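Putative neuraminyllactose-binding hemagglutinin homolog (Helicobacter pylori, PDB 3BGH) is of unknown function but is probably an outer-membrane lipoprotein related to the neuraminyllactose-binding adhesin HpaA. Local coordinates at residues A[44-49]-A[100-105]; A[132-137]-A[146-151]. All coordinates share one frame; numbering follows the deposited sequence.

Contact 1: A[44-49]-A[100-105]; sequences PKIEIN and LRMDGN
The carbonyl oxygen of Lys45 is gripped by two groups of strand 98-114. The amide of Gly104 binds it, with Gly104 N 3.1 Å from Lys45 O and an N-H...O angle of only 137°. The CA-H of Asp103 supports it in a CA-H...O contact. These bonds belong to a parallel pair of neighbouring strands in a mixed sheet. Helix 54-73, strand 78-82 and helix 90-95 lie on the chain path between them. Parallel bonding continues on both sides of this carbonyl. Lys45 N donates to Met102 O at 2.9 Å. Glu47 N donates to Gly104 O at 3.0 Å. Met102 O also receives the CA-H of Pro44, and Gly104 O that of Ile46.

The two faces differ. On one, CB of Pro44 meets CB of Met102 at 4.1 Å. Met102 carries CG anti to its backbone N (chi1 -157°), and its sulfur SD lies 4.4 Å from Ile46 CD1. Ile46 CG2 rests near CA of Asn105. Beyond the pair, Met102 packs on Leu64 and Leu68 of helix 54-73, and Pro44 on Phe65. This face is therefore the one covered by the helix.

The other face is polar. Lys45 bends at chi2 and turns its amine away from Asp103, toward a salt bridge with Asp84. Glu47 runs extended beyond CG, and its OE1 accepts a hydrogen bond from the amide of Lys50 of the second subunit. Asn105 OD1 is hydrogen-bonded to Ser129 OG of that subunit. Between the roots of these two side chains, Glu47 CB and Asn105 CB stand 4.0 Å apart.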
loop_
_atom_site.group_PDB
_atom_site.type_symbol
_atom_site.label_atom_id
_atom_site.label_comp_id
_atom_site.label_asym_id
_atom_site.label_seq_id
_atom_site.Cartn_x
_atom_site.Cartn_y
_atom_site.Cartn_z
ATOM N N PRO A 44 -4.819 -3.381 -16.880
ATOM C CA PRO A 44 -4.228 -3.347 -15.546
ATOM C C PRO A 44 -5.312 -3.441 -14.484
ATOM O O PRO A 44 -6.371 -2.831 -14.634
ATOM C CB PRO A 44 -3.571 -1.959 -15.477
ATOM C CG PRO A 44 -3.390 -1.536 -16.855
ATOM C CD PRO A 44 -4.626 -2.091 -17.556
ATOM N N LYS A 45 -5.058 -4.236 -13.457
ATOM C CA LYS A 45 -5.924 -4.350 -12.283
ATOM C C LYS A 45 -5.338 -3.559 -11.111
ATOM O O LYS A 45 -4.396 -4.034 -10.475
ATOM C CB LYS A 45 -6.026 -5.819 -11.881
ATOM C CG LYS A 45 -7.255 -6.515 -12.378
ATOM C CD LYS A 45 -7.143 -6.958 -13.833
ATOM C CE LYS A 45 -8.502 -7.514 -14.357
ATOM N NZ LYS A 45 -8.604 -7.346 -15.844
ATOM N N ILE A 46 -5.853 -2.353 -10.859
ATOM C CA ILE A 46 -5.373 -1.503 -9.769
ATOM C C ILE A 46 -6.502 -1.228 -8.777
ATOM O O ILE A 46 -7.407 -0.465 -9.066
ATOM C CB ILE A 46 -4.825 -0.118 -10.260
ATOM C CG1 ILE A 46 -3.970 -0.211 -11.548
ATOM C CG2 ILE A 46 -4.092 0.622 -9.145
ATOM C CD1 ILE A 46 -2.650 -0.932 -11.431
ATOM N N GLU A 47 -6.445 -1.859 -7.615
ATOM C CA GLU A 47 -7.395 -1.633 -6.532
ATOM C C GLU A 47 -7.171 -0.262 -5.882
ATOM O O GLU A 47 -6.102 0.320 -6.012
ATOM C CB GLU A 47 -7.243 -2.731 -5.483
ATOM C CG GLU A 47 -7.509 -4.130 -6.012
ATOM C CD GLU A 47 -7.577 -5.159 -4.905
ATOM O OE1 GLU A 47 -8.420 -4.969 -3.979
ATOM O OE2 GLU A 47 -6.794 -6.156 -4.949
ATOM N N ILE A 48 -8.182 0.263 -5.200
ATOM C CA ILE A 48 -8.111 1.611 -4.626
ATOM C C ILE A 48 -8.748 1.501 -3.264
ATOM O O ILE A 48 -9.449 0.531 -3.025
ATOM C CB ILE A 48 -8.865 2.666 -5.453
ATOM C CG1 ILE A 48 -10.257 2.146 -5.861
ATOM C CG2 ILE A 48 -8.065 3.089 -6.692
ATOM C CD1 ILE A 48 -11.216 3.212 -6.064
ATOM N N ASN A 49 -8.485 2.446 -2.361
ATOM C CA ASN A 49 -9.181 2.455 -1.074
ATOM C C ASN A 49 -10.397 3.405 -1.115
ATOM O O ASN A 49 -10.643 4.053 -2.128
ATOM C CB ASN A 49 -8.218 2.806 0.071
ATOM C CG ASN A 49 -7.880 4.285 0.125
ATOM O OD1 ASN A 49 -7.603 4.902 -0.887
ATOM N ND2 ASN A 49 -7.878 4.844 1.313
ATOM N N LEU A 100 2.352 -8.925 -20.890
ATOM C CA LEU A 100 2.526 -7.989 -19.819
ATOM C C LEU A 100 1.201 -7.848 -19.089
ATOM O O LEU A 100 0.133 -7.815 -19.695
ATOM C CB LEU A 100 2.980 -6.651 -20.362
ATOM C CG LEU A 100 4.383 -6.517 -20.958
ATOM C CD1 LEU A 100 4.547 -5.090 -21.425
ATOM C CD2 LEU A 100 5.442 -6.834 -19.914
ATOM N N ARG A 101 1.295 -7.751 -17.770
ATOM C CA ARG A 101 0.177 -8.006 -16.873
ATOM C C ARG A 101 0.440 -7.294 -15.514
ATOM O O ARG A 101 1.263 -7.741 -14.714
ATOM C CB ARG A 101 0.013 -9.541 -16.741
ATOM C CG ARG A 101 -0.742 -10.017 -15.568
ATOM C CD ARG A 101 -1.365 -11.371 -15.833
ATOM N NE ARG A 101 -2.683 -11.425 -15.193
ATOM C CZ ARG A 101 -3.372 -12.539 -14.952
ATOM N NH1 ARG A 101 -2.873 -13.729 -15.272
ATOM N NH2 ARG A 101 -4.569 -12.462 -14.379
ATOM N N MET A 102 -0.250 -6.176 -15.312
ATOM C CA MET A 102 -0.030 -5.253 -14.220
ATOM C C MET A 102 -1.109 -5.376 -13.122
ATOM O O MET A 102 -2.303 -5.243 -13.398
ATOM C CB MET A 102 0.005 -3.811 -14.750
ATOM C CG MET A 102 0.755 -2.843 -13.836
ATOM S SD MET A 102 0.615 -1.103 -14.358
ATOM C CE MET A 102 0.804 -1.329 -16.170
ATOM N N ASP A 103 -0.669 -5.627 -11.888
ATOM C CA ASP A 103 -1.545 -5.669 -10.741
ATOM C C ASP A 103 -0.995 -4.840 -9.575
ATOM O O ASP A 103 0.218 -4.668 -9.434
ATOM C CB ASP A 103 -1.795 -7.118 -10.313
ATOM C CG ASP A 103 -2.304 -7.999 -11.474
ATOM O OD1 ASP A 103 -3.519 -8.301 -11.513
ATOM O OD2 ASP A 103 -1.490 -8.393 -12.351
ATOM N N GLY A 104 -1.892 -4.348 -8.726
ATOM C CA GLY A 104 -1.508 -3.548 -7.574
ATOM C C GLY A 104 -2.619 -2.758 -6.915
ATOM O O GLY A 104 -3.799 -3.108 -7.012
ATOM N N ASN A 105 -2.231 -1.700 -6.209
ATOM C CA ASN A 105 -3.189 -0.870 -5.504
ATOM C C ASN A 105 -2.590 0.428 -5.159
ATOM O O ASN A 105 -1.357 0.564 -5.043
ATOM C CB ASN A 105 -3.676 -1.543 -4.183
ATOM C CG ASN A 105 -2.676 -1.393 -3.063
ATOM O OD1 ASN A 105 -1.683 -2.138 -3.001
ATOM N ND2 ASN A 105 -2.896 -0.408 -2.194
#

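Contact 2: A[132-137]-A[146-151]; sequences LNLNFV and HSFGID
Ser147 OG donates to Asn135 OD1 at 2.7 Å, approaching 29° out of the carbonyl plane. The hydroxyl is placed by chi1 of -63°, which sets OG beside the backbone N. Asn133 ND2 adds a weak bond to the same Asn135 OD1. Asn133 OD1 lies 3.7 Å from Ser147 CB.

Phe136 and His146 point the same way on the other face. Their rings form an edge-to-face pair: His146 CD2 lies over one face of the Phe136 ring, 3.9 Å from Phe136 CD2. The centroids are 5.4 Å apart and the planes meet at 79°. Phe148 CB approaches Phe136 CE2 obliquely at 4.0 Å. The edge of the Phe148 ring meets Leu134 CB. Next along this face, Ile150 CD1 meets Leu132 CB at 4.2 Å.

An antiparallel beta hairpin sets this register. Leu132-Ile150, Leu134-Phe148 and Phe136-His146 are its hydrogen-bonded pairs. Leu132 N to Ile150 O is 2.7 Å and nearly straight, whereas His146 N to Phe136 O is weak at 3.4 Å.

The Asn135 face meets the second subunit, where Val113 N of that chain bonds Ser147 OG. His146 ND1 bonds Glu115 OE1 of the second subunit. On the Phe148 face lies helix 186-208, touched by Leu132, Phe148 and Ile150, while Phe136 packs against Leu98 and Leu100 of strand 98-114.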
loop_
_atom_site.group_PDB
_atom_site.type_symbol
_atom_site.label_atom_id
_atom_site.label_comp_id
_atom_site.label_asym_id
_atom_site.label_seq_id
_atom_site.Cartn_x
_atom_site.Cartn_y
_atom_site.Cartn_z
ATOM N N LEU A 132 2.712 -1.007 -7.426
ATOM C CA LEU A 132 2.340 -1.645 -8.670
ATOM C C LEU A 132 3.343 -2.670 -9.115
ATOM O O LEU A 132 4.566 -2.453 -9.085
ATOM C CB LEU A 132 2.161 -0.614 -9.755
ATOM C CG LEU A 132 0.706 -0.223 -9.951
ATOM C CD1 LEU A 132 0.153 0.515 -8.745
ATOM C CD2 LEU A 132 0.561 0.642 -11.209
ATOM N N ASN A 133 2.816 -3.791 -9.563
ATOM C CA ASN A 133 3.657 -4.827 -10.078
ATOM C C ASN A 133 3.371 -5.163 -11.528
ATOM O O ASN A 133 2.280 -5.645 -11.868
ATOM C CB ASN A 133 3.484 -6.079 -9.254
ATOM C CG ASN A 133 4.560 -7.067 -9.529
ATOM O OD1 ASN A 133 5.739 -6.840 -9.179
ATOM N ND2 ASN A 133 4.196 -8.167 -10.170
ATOM N N LEU A 134 4.371 -4.943 -12.377
ATOM C CA LEU A 134 4.323 -5.411 -13.752
ATOM C C LEU A 134 4.899 -6.838 -13.901
ATOM O O LEU A 134 6.091 -7.031 -13.713
ATOM C CB LEU A 134 5.071 -4.430 -14.637
ATOM C CG LEU A 134 5.042 -4.683 -16.148
ATOM C CD1 LEU A 134 3.615 -4.768 -16.641
ATOM C CD2 LEU A 134 5.746 -3.554 -16.834
ATOM N N ASN A 135 4.053 -7.817 -14.268
ATOM C CA ASN A 135 4.530 -9.194 -14.533
ATOM C C ASN A 135 4.868 -9.486 -15.998
ATOM O O ASN A 135 4.107 -9.150 -16.903
ATOM C CB ASN A 135 3.578 -10.267 -13.949
ATOM C CG ASN A 135 3.948 -10.670 -12.504
ATOM O OD1 ASN A 135 4.916 -10.174 -11.944
ATOM N ND2 ASN A 135 3.198 -11.600 -11.924
ATOM N N PHE A 136 6.020 -10.100 -16.227
ATOM C CA PHE A 136 6.429 -10.524 -17.557
ATOM C C PHE A 136 6.173 -12.017 -17.665
ATOM O O PHE A 136 6.770 -12.810 -16.945
ATOM C CB PHE A 136 7.925 -10.224 -17.816
ATOM C CG PHE A 136 8.279 -8.763 -17.836
ATOM C CD1 PHE A 136 8.826 -8.192 -18.971
ATOM C CD2 PHE A 136 8.113 -7.963 -16.709
ATOM C CE1 PHE A 136 9.193 -6.839 -18.982
ATOM C CE2 PHE A 136 8.463 -6.592 -16.728
ATOM C CZ PHE A 136 8.986 -6.037 -17.853
ATOM N N VAL A 137 5.280 -12.398 -18.567
ATOM C CA VAL A 137 4.788 -13.764 -18.639
ATOM C C VAL A 137 5.053 -14.404 -20.004
ATOM O O VAL A 137 4.800 -13.803 -21.059
ATOM C CB VAL A 137 3.273 -13.838 -18.309
ATOM C CG1 VAL A 137 2.796 -15.282 -18.281
ATOM C CG2 VAL A 137 2.949 -13.158 -16.979
ATOM N N HIS A 146 9.508 -12.568 -14.903
ATOM C CA HIS A 146 10.128 -11.426 -14.298
ATOM C C HIS A 146 9.082 -10.501 -13.742
ATOM O O HIS A 146 8.035 -10.332 -14.364
ATOM C CB HIS A 146 10.958 -10.695 -15.346
ATOM C CG HIS A 146 11.740 -9.573 -14.774
ATOM N ND1 HIS A 146 12.889 -9.777 -14.044
ATOM C CD2 HIS A 146 11.500 -8.244 -14.743
ATOM C CE1 HIS A 146 13.365 -8.610 -13.646
ATOM N NE2 HIS A 146 12.530 -7.668 -14.041
ATOM N N SER A 147 9.363 -9.899 -12.587
ATOM C CA SER A 147 8.442 -8.971 -11.950
ATOM C C SER A 147 9.150 -7.652 -11.751
ATOM O O SER A 147 10.247 -7.632 -11.214
ATOM C CB SER A 147 7.975 -9.490 -10.575
ATOM O OG SER A 147 7.237 -10.697 -10.686
ATOM N N PHE A 148 8.508 -6.553 -12.149
ATOM C CA PHE A 148 9.114 -5.232 -11.985
ATOM C C PHE A 148 8.104 -4.398 -11.197
ATOM O O PHE A 148 6.935 -4.329 -11.554
ATOM C CB PHE A 148 9.476 -4.613 -13.348
ATOM C CG PHE A 148 9.702 -3.113 -13.313
ATOM C CD1 PHE A 148 8.729 -2.248 -13.785
ATOM C CD2 PHE A 148 10.891 -2.572 -12.822
ATOM C CE1 PHE A 148 8.913 -0.847 -13.786
ATOM C CE2 PHE A 148 11.106 -1.160 -12.775
ATOM C CZ PHE A 148 10.107 -0.294 -13.275
ATOM N N GLY A 149 8.564 -3.817 -10.097
ATOM C CA GLY A 149 7.698 -3.080 -9.194
ATOM C C GLY A 149 7.878 -1.571 -9.253
ATOM O O GLY A 149 8.964 -1.066 -9.508
ATOM N N ILE A 150 6.781 -0.843 -9.063
ATOM C CA ILE A 150 6.864 0.566 -8.836
ATOM C C ILE A 150 6.127 0.798 -7.550
ATOM O O ILE A 150 4.937 0.458 -7.420
ATOM C CB ILE A 150 6.262 1.387 -9.966
ATOM C CG1 ILE A 150 6.678 0.833 -11.332
ATOM C CG2 ILE A 150 6.672 2.825 -9.819
ATOM C CD1 ILE A 150 5.581 0.026 -12.035
ATOM N N ASP A 151 6.867 1.289 -6.576
ATOM C CA ASP A 151 6.334 1.761 -5.330
ATOM C C ASP A 151 5.716 3.150 -5.565
ATOM O O ASP A 151 6.379 4.083 -6.087
ATOM C CB ASP A 151 7.482 1.862 -4.327
ATOM C CG ASP A 151 7.053 2.373 -2.962
ATOM O OD1 ASP A 151 5.879 2.743 -2.723
ATOM O OD2 ASP A 151 7.934 2.431 -2.098
#

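Overall arrangement
Contacts 1 and 2 are parts of one mixed sheet, with centres about 10 Å apart. The sheet runs 38-48, 98-114, 123-137, 144-161 across these four strands. Contact 1 is a parallel pair within it and contact 2 an antiparallel hairpin. Segments 100-105 and 132-137 join them. Asn133 N lies 2.7 Å from Asp103 O, and Asn135 N lies 2.8 Å from Arg101 O, both probable hydrogen bonds. On the helix-covered face, Leu132 CD2 packs 3.6 Å from both Ile46 CD1 and Met102 SD, so one apolar layer passes from contact 1 to contact 2. Both contacts also touch the second subunit.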